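Long-range contacts in uncharacterized protein (Streptococcus mutans, PDB 3L7Y), which is of unknown function but probably acts as a magnesium-dependent phosphatase of the haloacid dehalogenase-like hydrolase family: residues I72-N80 / K229-W240; K205-T213 / I220-H228. All blocks are in the same frame, centred on the assembly; numbering follows the deposited sequence.

Overall arrangement
Contact 1 packs helix 229-239 on strand 73-77 of the mainly parallel central sheet, whose end carries the magnesium site. It is largely buried. Contact 2 is a hairpin in the second, smaller sheet, the cap, and is only partly buried. The two are joined through the chain: strand 219-224 leads by a short turn into helix 229-239. They also touch in space, where S79 packs on D221 and W231 on G226. Their chemistry differs. Contact 1 relies on side chains, with an apolar middle, a lysine near the metal at one end and an arginine over a tryptophan at the other. Contact 2 is held chiefly by backbone hydrogen bonds.

Contact 1: I72-N80 / K229-W240; sequences IRFVVASSN and KGWALQQLLKRW
Strand 73-77 and helix 229-239 run nearly antiparallel (156°), their axes 10.3 Å apart, which sets R73 against W240 at one end and A77 against K229 at the other. At the R73 end, the bends of the arginine chain at chi2 and chi3 lay it over one face of the indole. CG sits over the six-membered ring in a CH-pi contact. R73 CZ makes a cation-pi contact, 3.9 Å from the centroid of the five-membered ring of W240. The guanidinium does not lie flat on the ring; the two planes are 43° apart, with R73 NH2 dipping to 3.2 Å from W240 CD1.

V75 fills the middle with both branches. V75 CG2 meets the indole at its edge, in plane, 3.9 Å from W240 CH2. V75 CG1, placed anti to the backbone N (chi1 178°), meets L236 CD1 tip to tip at 4.1 Å. A77 CB packs against L233 CD2 and the CD of K229.

K229 reaches from the first turn of the helix across to the end of the strand, its chain extended beyond CG. K229 NZ donates to A77 O at 3.0 Å, from above the carbonyl plane. Water 1 accepts from both K229 NZ and S79 N, and so bridges them. The same NZ forms salt bridges with D256 and with D43, a magnesium ligand. S78 OG accepts from N80 N in an ST turn, and N80 ND2 hydrogen-bonds D45, another magnesium ligand. K229 is placed as is the motif III lysine of haloacid dehalogenase-like enzymes, and probably corresponds to it. Its several partners fix the amine beside the metal site, while V75, A77, L233 and L236 pack the helix on the strand by apolar contacts.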
loop_
_atom_site.group_PDB
_atom_site.type_symbol
_atom_site.label_atom_id
_atom_site.label_comp_id
_atom_site.label_asym_id
_atom_site.label_seq_id
_atom_site.Cartn_x
_atom_site.Cartn_y
_atom_site.Cartn_z
ATOM N N ILE A 72 21.371 2.488 -6.674
ATOM C CA ILE A 72 20.471 1.637 -5.948
ATOM C C ILE A 72 19.060 2.237 -6.016
ATOM O O ILE A 72 18.877 3.348 -5.657
ATOM C CB ILE A 72 20.918 1.442 -4.518
ATOM C CG1 ILE A 72 22.193 0.631 -4.471
ATOM C CG2 ILE A 72 19.850 0.777 -3.720
ATOM C CD1 ILE A 72 22.813 0.666 -3.185
ATOM N N ARG A 73 18.101 1.472 -6.498
ATOM C CA ARG A 73 16.759 2.012 -6.696
ATOM C C ARG A 73 15.941 2.057 -5.405
ATOM O O ARG A 73 16.030 1.154 -4.578
ATOM C CB ARG A 73 16.013 1.193 -7.749
ATOM C CG ARG A 73 15.958 1.837 -9.124
ATOM C CD ARG A 73 17.048 1.346 -10.050
ATOM N NE ARG A 73 16.588 1.329 -11.441
ATOM C CZ ARG A 73 17.339 0.958 -12.473
ATOM N NH1 ARG A 73 18.595 0.575 -12.281
ATOM N NH2 ARG A 73 16.833 0.968 -13.700
ATOM N N PHE A 74 15.156 3.117 -5.226
ATOM C CA PHE A 74 14.341 3.243 -4.024
ATOM C C PHE A 74 12.861 3.275 -4.374
ATOM O O PHE A 74 12.416 4.106 -5.169
ATOM C CB PHE A 74 14.729 4.472 -3.186
ATOM C CG PHE A 74 14.053 4.520 -1.837
ATOM C CD1 PHE A 74 14.624 3.902 -0.730
ATOM C CD2 PHE A 74 12.827 5.165 -1.680
ATOM C CE1 PHE A 74 13.987 3.939 0.506
ATOM C CE2 PHE A 74 12.186 5.208 -0.443
ATOM C CZ PHE A 74 12.764 4.588 0.648
ATOM N N VAL A 75 12.114 2.358 -3.770
ATOM C CA VAL A 75 10.708 2.150 -4.101
ATOM C C VAL A 75 9.814 2.353 -2.881
ATOM O O VAL A 75 10.003 1.722 -1.845
ATOM C CB VAL A 75 10.488 0.722 -4.663
ATOM C CG1 VAL A 75 9.020 0.466 -4.959
ATOM C CG2 VAL A 75 11.357 0.485 -5.906
ATOM N N VAL A 76 8.847 3.252 -3.006
ATOM C CA VAL A 76 7.823 3.428 -1.998
ATOM C C VAL A 76 6.646 2.498 -2.345
ATOM O O VAL A 76 6.075 2.615 -3.420
ATOM C CB VAL A 76 7.372 4.905 -1.970
ATOM C CG1 VAL A 76 6.207 5.111 -1.030
ATOM C CG2 VAL A 76 8.545 5.801 -1.590
ATOM N N ALA A 77 6.316 1.555 -1.459
ATOM C CA ALA A 77 5.290 0.545 -1.749
ATOM C C ALA A 77 4.169 0.565 -0.712
ATOM O O ALA A 77 4.343 0.089 0.408
ATOM C CB ALA A 77 5.917 -0.852 -1.839
ATOM N N SER A 78 3.011 1.105 -1.090
ATOM C CA SER A 78 1.971 1.393 -0.111
ATOM C C SER A 78 0.562 1.110 -0.656
ATOM O O SER A 78 0.337 1.111 -1.866
ATOM C CB SER A 78 2.098 2.858 0.345
ATOM O OG SER A 78 1.047 3.253 1.219
ATOM N N SER A 79 -0.389 0.878 0.238
ATOM C CA SER A 79 -1.777 0.803 -0.184
ATOM C C SER A 79 -2.325 2.180 -0.591
ATOM O O SER A 79 -3.271 2.261 -1.373
ATOM C CB SER A 79 -2.642 0.212 0.919
ATOM O OG SER A 79 -2.804 1.132 1.974
ATOM N N ASN A 80 -1.731 3.258 -0.074
ATOM C CA ASN A 80 -2.245 4.610 -0.351
ATOM C C ASN A 80 -2.114 4.994 -1.817
ATOM O O ASN A 80 -1.304 4.407 -2.552
ATOM C CB ASN A 80 -1.528 5.662 0.513
ATOM C CG ASN A 80 -1.596 5.342 1.998
ATOM O OD1 ASN A 80 -2.513 4.665 2.462
ATOM N ND2 ASN A 80 -0.619 5.818 2.742
ATOM N N LYS A 229 1.745 -6.075 -3.468
ATOM C CA LYS A 229 3.038 -5.403 -3.514
ATOM C C LYS A 229 4.155 -6.348 -3.988
ATOM O O LYS A 229 5.147 -5.901 -4.576
ATOM C CB LYS A 229 3.389 -4.812 -2.149
ATOM C CG LYS A 229 2.434 -3.763 -1.620
ATOM C CD LYS A 229 2.939 -3.230 -0.270
ATOM C CE LYS A 229 1.869 -2.426 0.477
ATOM N NZ LYS A 229 2.402 -1.848 1.734
ATOM N N GLY A 230 3.994 -7.646 -3.717
ATOM C CA GLY A 230 4.912 -8.653 -4.221
ATOM C C GLY A 230 4.894 -8.669 -5.740
ATOM O O GLY A 230 5.938 -8.681 -6.384
ATOM N N TRP A 231 3.702 -8.712 -6.329
ATOM C CA TRP A 231 3.525 -8.603 -7.774
ATOM C C TRP A 231 4.147 -7.304 -8.325
ATOM O O TRP A 231 4.800 -7.314 -9.301
ATOM C CB TRP A 231 2.055 -8.721 -8.175
ATOM C CG TRP A 231 1.811 -8.551 -9.616
ATOM C CD1 TRP A 231 1.774 -9.512 -10.564
ATOM C CD2 TRP A 231 1.603 -7.335 -10.295
ATOM N NE1 TRP A 231 1.544 -8.978 -11.774
ATOM C CE2 TRP A 231 1.440 -7.633 -11.640
ATOM C CE3 TRP A 231 1.526 -6.019 -9.901
ATOM C CZ2 TRP A 231 1.223 -6.650 -12.585
ATOM C CZ3 TRP A 231 1.299 -5.080 -10.822
ATOM C CH2 TRP A 231 1.135 -5.395 -12.142
ATOM N N ALA A 232 3.935 -6.218 -7.641
ATOM C CA ALA A 232 4.460 -4.944 -8.072
ATOM C C ALA A 232 5.991 -5.000 -8.144
ATOM O O ALA A 232 6.543 -4.739 -9.153
ATOM C CB ALA A 232 4.012 -3.879 -7.218
ATOM N N LEU A 233 6.638 -5.410 -7.076
ATOM C CA LEU A 233 8.082 -5.561 -7.055
ATOM C C LEU A 233 8.597 -6.553 -8.092
ATOM O O LEU A 233 9.550 -6.341 -8.709
ATOM C CB LEU A 233 8.560 -5.898 -5.667
ATOM C CG LEU A 233 8.959 -4.685 -4.846
ATOM C CD1 LEU A 233 9.986 -3.801 -5.549
ATOM C CD2 LEU A 233 7.868 -3.841 -4.438
ATOM N N GLN A 234 7.900 -7.627 -8.298
ATOM C CA GLN A 234 8.281 -8.555 -9.363
ATOM C C GLN A 234 8.324 -7.824 -10.704
ATOM O O GLN A 234 9.284 -7.934 -11.465
ATOM C CB GLN A 234 7.313 -9.746 -9.422
ATOM C CG GLN A 234 7.405 -10.658 -8.216
ATOM C CD GLN A 234 6.500 -11.870 -8.316
ATOM O OE1 GLN A 234 6.855 -12.957 -7.860
ATOM N NE2 GLN A 234 5.329 -11.693 -8.918
ATOM N N GLN A 235 7.283 -7.051 -10.988
ATOM C CA GLN A 235 7.246 -6.299 -12.228
ATOM C C GLN A 235 8.451 -5.366 -12.363
ATOM O O GLN A 235 9.013 -5.199 -13.446
ATOM C CB GLN A 235 5.954 -5.498 -12.297
ATOM C CG GLN A 235 4.718 -6.378 -12.382
ATOM C CD GLN A 235 4.722 -7.226 -13.630
ATOM O OE1 GLN A 235 4.525 -8.445 -13.574
ATOM N NE2 GLN A 235 4.976 -6.593 -14.768
ATOM N N LEU A 236 8.858 -4.759 -11.259
ATOM C CA LEU A 236 9.951 -3.794 -11.309
ATOM C C LEU A 236 11.301 -4.500 -11.442
ATOM O O LEU A 236 12.145 -4.101 -12.253
ATOM C CB LEU A 236 9.909 -2.878 -10.087
ATOM C CG LEU A 236 8.724 -1.905 -10.048
ATOM C CD1 LEU A 236 8.559 -1.341 -8.655
ATOM C CD2 LEU A 236 8.930 -0.776 -11.062
ATOM N N LEU A 237 11.492 -5.555 -10.655
ATOM C CA LEU A 237 12.664 -6.407 -10.787
ATOM C C LEU A 237 12.801 -6.918 -12.225
ATOM O O LEU A 237 13.875 -6.841 -12.823
ATOM C CB LEU A 237 12.577 -7.589 -9.811
ATOM C CG LEU A 237 12.663 -7.263 -8.311
ATOM C CD1 LEU A 237 12.437 -8.498 -7.444
ATOM C CD2 LEU A 237 13.997 -6.607 -7.964
ATOM N N LYS A 238 11.707 -7.442 -12.775
ATOM C CA LYS A 238 11.716 -7.987 -14.137
ATOM C C LYS A 238 12.077 -6.910 -15.149
ATOM O O LYS A 238 12.772 -7.157 -16.129
ATOM C CB LYS A 238 10.353 -8.605 -14.477
ATOM C CG LYS A 238 10.210 -9.064 -15.926
ATOM C CD LYS A 238 8.821 -9.651 -16.184
ATOM C CE LYS A 238 8.617 -10.030 -17.649
ATOM N NZ LYS A 238 9.533 -11.116 -18.106
ATOM N N ARG A 239 11.618 -5.696 -14.892
ATOM C CA ARG A 239 11.869 -4.590 -15.800
ATOM C C ARG A 239 13.300 -4.056 -15.682
ATOM O O ARG A 239 13.896 -3.641 -16.671
ATOM C CB ARG A 239 10.840 -3.488 -15.551
ATOM C CG ARG A 239 11.186 -2.144 -16.146
ATOM C CD ARG A 239 10.179 -1.095 -15.694
ATOM N NE ARG A 239 8.805 -1.577 -15.805
ATOM C CZ ARG A 239 7.998 -1.302 -16.826
ATOM N NH1 ARG A 239 8.427 -0.541 -17.826
ATOM N NH2 ARG A 239 6.763 -1.784 -16.845
ATOM N N TRP A 240 13.853 -4.074 -14.473
ATOM C CA TRP A 240 15.225 -3.610 -14.273
ATOM C C TRP A 240 16.231 -4.752 -14.400
ATOM O O TRP A 240 17.419 -4.581 -14.147
ATOM C CB TRP A 240 15.386 -2.923 -12.915
ATOM C CG TRP A 240 14.527 -1.719 -12.756
ATOM C CD1 TRP A 240 14.210 -0.805 -13.721
ATOM C CD2 TRP A 240 13.889 -1.272 -11.553
ATOM N NE1 TRP A 240 13.407 0.177 -13.193
ATOM C CE2 TRP A 240 13.201 -0.082 -11.864
ATOM C CE3 TRP A 240 13.843 -1.756 -10.241
ATOM C CZ2 TRP A 240 12.465 0.623 -10.918
ATOM C CZ3 TRP A 240 13.111 -1.058 -9.305
ATOM C CH2 TRP A 240 12.426 0.122 -9.650
HETATM O O HOH W 1 0.462 0.131 3.113
#

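Contact 2: K205-T213 / I220-H228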
loop_
_atom_site.group_PDB
_atom_site.type_symbol
_atom_site.label_atom_id
_atom_site.label_comp_id
_atom_site.label_asym_id
_atom_site.label_seq_id
_atom_site.Cartn_x
_atom_site.Cartn_y
_atom_site.Cartn_z
ATOM N N LYS A 205 -18.947 -14.205 -6.122
ATOM C CA LYS A 205 -18.836 -14.416 -7.563
ATOM C C LYS A 205 -17.748 -13.564 -8.238
ATOM O O LYS A 205 -17.299 -13.888 -9.333
ATOM C CB LYS A 205 -20.197 -14.219 -8.255
ATOM C CG LYS A 205 -20.785 -12.801 -8.152
ATOM C CD LYS A 205 -22.208 -12.726 -8.771
ATOM C CE LYS A 205 -22.743 -11.303 -8.751
ATOM N NZ LYS A 205 -24.119 -11.186 -9.335
ATOM N N THR A 206 -17.327 -12.473 -7.606
ATOM C CA THR A 206 -16.255 -11.653 -8.191
ATOM C C THR A 206 -14.865 -12.215 -7.879
ATOM O O THR A 206 -13.849 -11.571 -8.126
ATOM C CB THR A 206 -16.334 -10.182 -7.713
ATOM O OG1 THR A 206 -16.463 -10.151 -6.292
ATOM C CG2 THR A 206 -17.565 -9.475 -8.333
ATOM N N SER A 207 -14.837 -13.427 -7.345
ATOM C CA SER A 207 -13.620 -14.019 -6.789
ATOM C C SER A 207 -12.366 -13.957 -7.656
ATOM O O SER A 207 -11.271 -13.755 -7.142
ATOM C CB SER A 207 -13.876 -15.467 -6.389
ATOM O OG SER A 207 -12.754 -15.982 -5.701
ATOM N N GLN A 208 -12.501 -14.147 -8.962
ATOM C CA GLN A 208 -11.313 -14.216 -9.791
ATOM C C GLN A 208 -10.723 -12.832 -10.057
ATOM O O GLN A 208 -9.583 -12.708 -10.507
ATOM C CB GLN A 208 -11.613 -14.914 -11.108
ATOM C CG GLN A 208 -11.943 -13.970 -12.227
ATOM C CD GLN A 208 -11.808 -14.643 -13.566
ATOM O OE1 GLN A 208 -11.815 -13.992 -14.614
ATOM N NE2 GLN A 208 -11.674 -15.966 -13.542
ATOM N N ARG A 209 -11.509 -11.802 -9.769
ATOM C CA ARG A 209 -11.144 -10.424 -10.074
ATOM C C ARG A 209 -10.801 -9.615 -8.823
ATOM O O ARG A 209 -9.908 -8.780 -8.860
ATOM C CB ARG A 209 -12.293 -9.725 -10.803
ATOM C CG ARG A 209 -12.791 -10.455 -12.039
ATOM C CD ARG A 209 -12.035 -10.012 -13.275
ATOM N NE ARG A 209 -12.500 -10.724 -14.459
ATOM C CZ ARG A 209 -13.631 -10.442 -15.101
ATOM N NH1 ARG A 209 -14.413 -9.462 -14.669
ATOM N NH2 ARG A 209 -13.981 -11.141 -16.174
ATOM N N LEU A 210 -11.535 -9.834 -7.731
ATOM C CA LEU A 210 -11.402 -8.989 -6.540
ATOM C C LEU A 210 -11.072 -9.772 -5.284
ATOM O O LEU A 210 -11.667 -10.813 -5.013
ATOM C CB LEU A 210 -12.684 -8.174 -6.300
ATOM C CG LEU A 210 -13.200 -7.277 -7.439
ATOM C CD1 LEU A 210 -14.534 -6.637 -7.046
ATOM C CD2 LEU A 210 -12.160 -6.219 -7.825
ATOM N N VAL A 211 -10.136 -9.248 -4.502
ATOM C CA VAL A 211 -9.744 -9.901 -3.275
ATOM C C VAL A 211 -9.383 -8.868 -2.213
ATOM O O VAL A 211 -8.866 -7.795 -2.524
ATOM C CB VAL A 211 -8.555 -10.881 -3.526
ATOM C CG1 VAL A 211 -7.235 -10.116 -3.586
ATOM C CG2 VAL A 211 -8.510 -11.976 -2.459
ATOM N N GLY A 212 -9.683 -9.186 -0.959
ATOM C CA GLY A 212 -9.356 -8.304 0.146
ATOM C C GLY A 212 -7.966 -8.589 0.690
ATOM O O GLY A 212 -7.479 -9.729 0.658
ATOM N N THR A 213 -7.315 -7.545 1.185
ATOM C CA THR A 213 -6.029 -7.714 1.834
ATOM C C THR A 213 -6.035 -6.757 3.013
ATOM O O THR A 213 -6.413 -5.604 2.861
ATOM C CB THR A 213 -4.872 -7.393 0.864
ATOM O OG1 THR A 213 -3.605 -7.651 1.498
ATOM C CG2 THR A 213 -4.940 -5.923 0.402
ATOM N N ILE A 220 -9.709 -3.054 5.225
ATOM C CA ILE A 220 -9.517 -4.048 4.177
ATOM C C ILE A 220 -9.497 -3.332 2.835
ATOM O O ILE A 220 -10.441 -2.612 2.495
ATOM C CB ILE A 220 -10.681 -5.046 4.123
ATOM C CG1 ILE A 220 -10.745 -5.912 5.379
ATOM C CG2 ILE A 220 -10.577 -5.911 2.874
ATOM C CD1 ILE A 220 -12.114 -6.574 5.564
ATOM N N ASP A 221 -8.431 -3.524 2.073
ATOM C CA ASP A 221 -8.394 -3.023 0.710
ATOM C C ASP A 221 -8.898 -4.143 -0.168
ATOM O O ASP A 221 -8.464 -5.288 -0.030
ATOM C CB ASP A 221 -6.968 -2.644 0.303
ATOM C CG ASP A 221 -6.540 -1.322 0.880
ATOM O OD1 ASP A 221 -7.413 -0.617 1.440
ATOM O OD2 ASP A 221 -5.341 -0.984 0.778
ATOM N N ILE A 222 -9.836 -3.817 -1.043
ATOM C CA ILE A 222 -10.313 -4.758 -2.036
ATOM C C ILE A 222 -9.590 -4.434 -3.324
ATOM O O ILE A 222 -9.901 -3.461 -4.000
ATOM C CB ILE A 222 -11.846 -4.670 -2.224
ATOM C CG1 ILE A 222 -12.555 -4.994 -0.900
ATOM C CG2 ILE A 222 -12.292 -5.604 -3.345
ATOM C CD1 ILE A 222 -14.064 -4.925 -0.956
ATOM N N ILE A 223 -8.592 -5.240 -3.644
ATOM C CA ILE A 223 -7.770 -4.987 -4.803
ATOM C C ILE A 223 -8.090 -5.971 -5.908
ATOM O O ILE A 223 -8.731 -6.989 -5.668
ATOM C CB ILE A 223 -6.269 -5.145 -4.458
ATOM C CG1 ILE A 223 -6.045 -6.431 -3.655
ATOM C CG2 ILE A 223 -5.776 -3.922 -3.690
ATOM C CD1 ILE A 223 -4.602 -7.001 -3.736
ATOM N N THR A 224 -7.622 -5.651 -7.110
ATOM C CA THR A 224 -7.627 -6.585 -8.221
ATOM C C THR A 224 -6.782 -7.787 -7.817
ATOM O O THR A 224 -5.589 -7.654 -7.483
ATOM C CB THR A 224 -7.040 -5.928 -9.479
ATOM O OG1 THR A 224 -7.931 -4.897 -9.937
ATOM C CG2 THR A 224 -6.813 -6.963 -10.594
ATOM N N LYS A 225 -7.398 -8.961 -7.837
ATOM C CA LYS A 225 -6.724 -10.174 -7.379
ATOM C C LYS A 225 -5.356 -10.346 -8.031
ATOM O O LYS A 225 -5.217 -10.270 -9.254
ATOM C CB LYS A 225 -7.589 -11.413 -7.631
ATOM C CG LYS A 225 -7.208 -12.635 -6.776
ATOM C CD LYS A 225 -7.653 -13.930 -7.449
ATOM C CE LYS A 225 -7.941 -15.042 -6.451
ATOM N NZ LYS A 225 -6.833 -15.328 -5.515
ATOM N N GLY A 226 -4.344 -10.588 -7.207
ATOM C CA GLY A 226 -3.002 -10.801 -7.713
ATOM C C GLY A 226 -2.155 -9.546 -7.814
ATOM O O GLY A 226 -0.933 -9.633 -7.948
ATOM N N LEU A 227 -2.782 -8.376 -7.759
ATOM C CA LEU A 227 -2.021 -7.130 -7.885
ATOM C C LEU A 227 -1.578 -6.595 -6.518
ATOM O O LEU A 227 -1.983 -5.504 -6.094
ATOM C CB LEU A 227 -2.811 -6.066 -8.664
ATOM C CG LEU A 227 -2.532 -6.023 -10.173
ATOM C CD1 LEU A 227 -2.283 -7.417 -10.752
ATOM C CD2 LEU A 227 -3.644 -5.277 -10.916
ATOM N N HIS A 228 -0.741 -7.379 -5.839
ATOM C CA HIS A 228 -0.258 -7.023 -4.514
ATOM C C HIS A 228 1.185 -6.504 -4.590
ATOM O O HIS A 228 1.780 -6.474 -5.659
ATOM C CB HIS A 228 -0.384 -8.221 -3.573
ATOM C CG HIS A 228 0.097 -9.508 -4.166
ATOM N ND1 HIS A 228 1.413 -9.717 -4.513
ATOM C CD2 HIS A 228 -0.562 -10.655 -4.477
ATOM C CE1 HIS A 228 1.548 -10.936 -5.009
ATOM N NE2 HIS A 228 0.364 -11.522 -5.000
HETATM O O HOH W 2 -7.714 -10.419 -11.087
HETATM O O HOH W 3 -10.002 -6.554 -10.745
#
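The beta hairpin of strands 210-214 and 219-224 lies at one side of the cap sheet, with 210-214 as its outermost strand and V211 and I223 as a hydrogen-bonded antiparallel pair. V211 N donates to I223 O at 2.9 Å, and I223 N donates back to V211 O at 2.8 Å. T213 and D221 make the second such pair. Between them G212 faces I222 across a non-hydrogen-bonded pair, their CA atoms only 4.3 Å apart. I220 CG2 lies against the bare G212 CA at 3.8 Å.

V211, T213, D221 and I223 share one face. V211 and I223 run next to each other in one direction, their CG1 atoms 3.9 Å apart. The I223 CG1 branch stands between its backbone N and carbonyl carbon (chi1 46°), which also brings it close over V211 O. T213 CG2 packs on D221 CB. D221 accepts a hydrogen bond at OD2 from N102 and pairs at OD1 with T186 OG1; its side chain is about 9 Å from the magnesium ion. I222 points to the opposite face, where its CG2 meets L210 CB; helix 194-202 packs against I220 and I222.

Beyond the strand the K225 chain runs alongside V211, its CG against V211 CB, and its CD passes S207 O. A type II turn from T224 to L227 then leads toward helix 229-239. R209 O accepts a hydrogen bond from K225 N at 2.7 Å, the donor above the carbonyl plane, and water 3 links that same oxygen to T224 OG1.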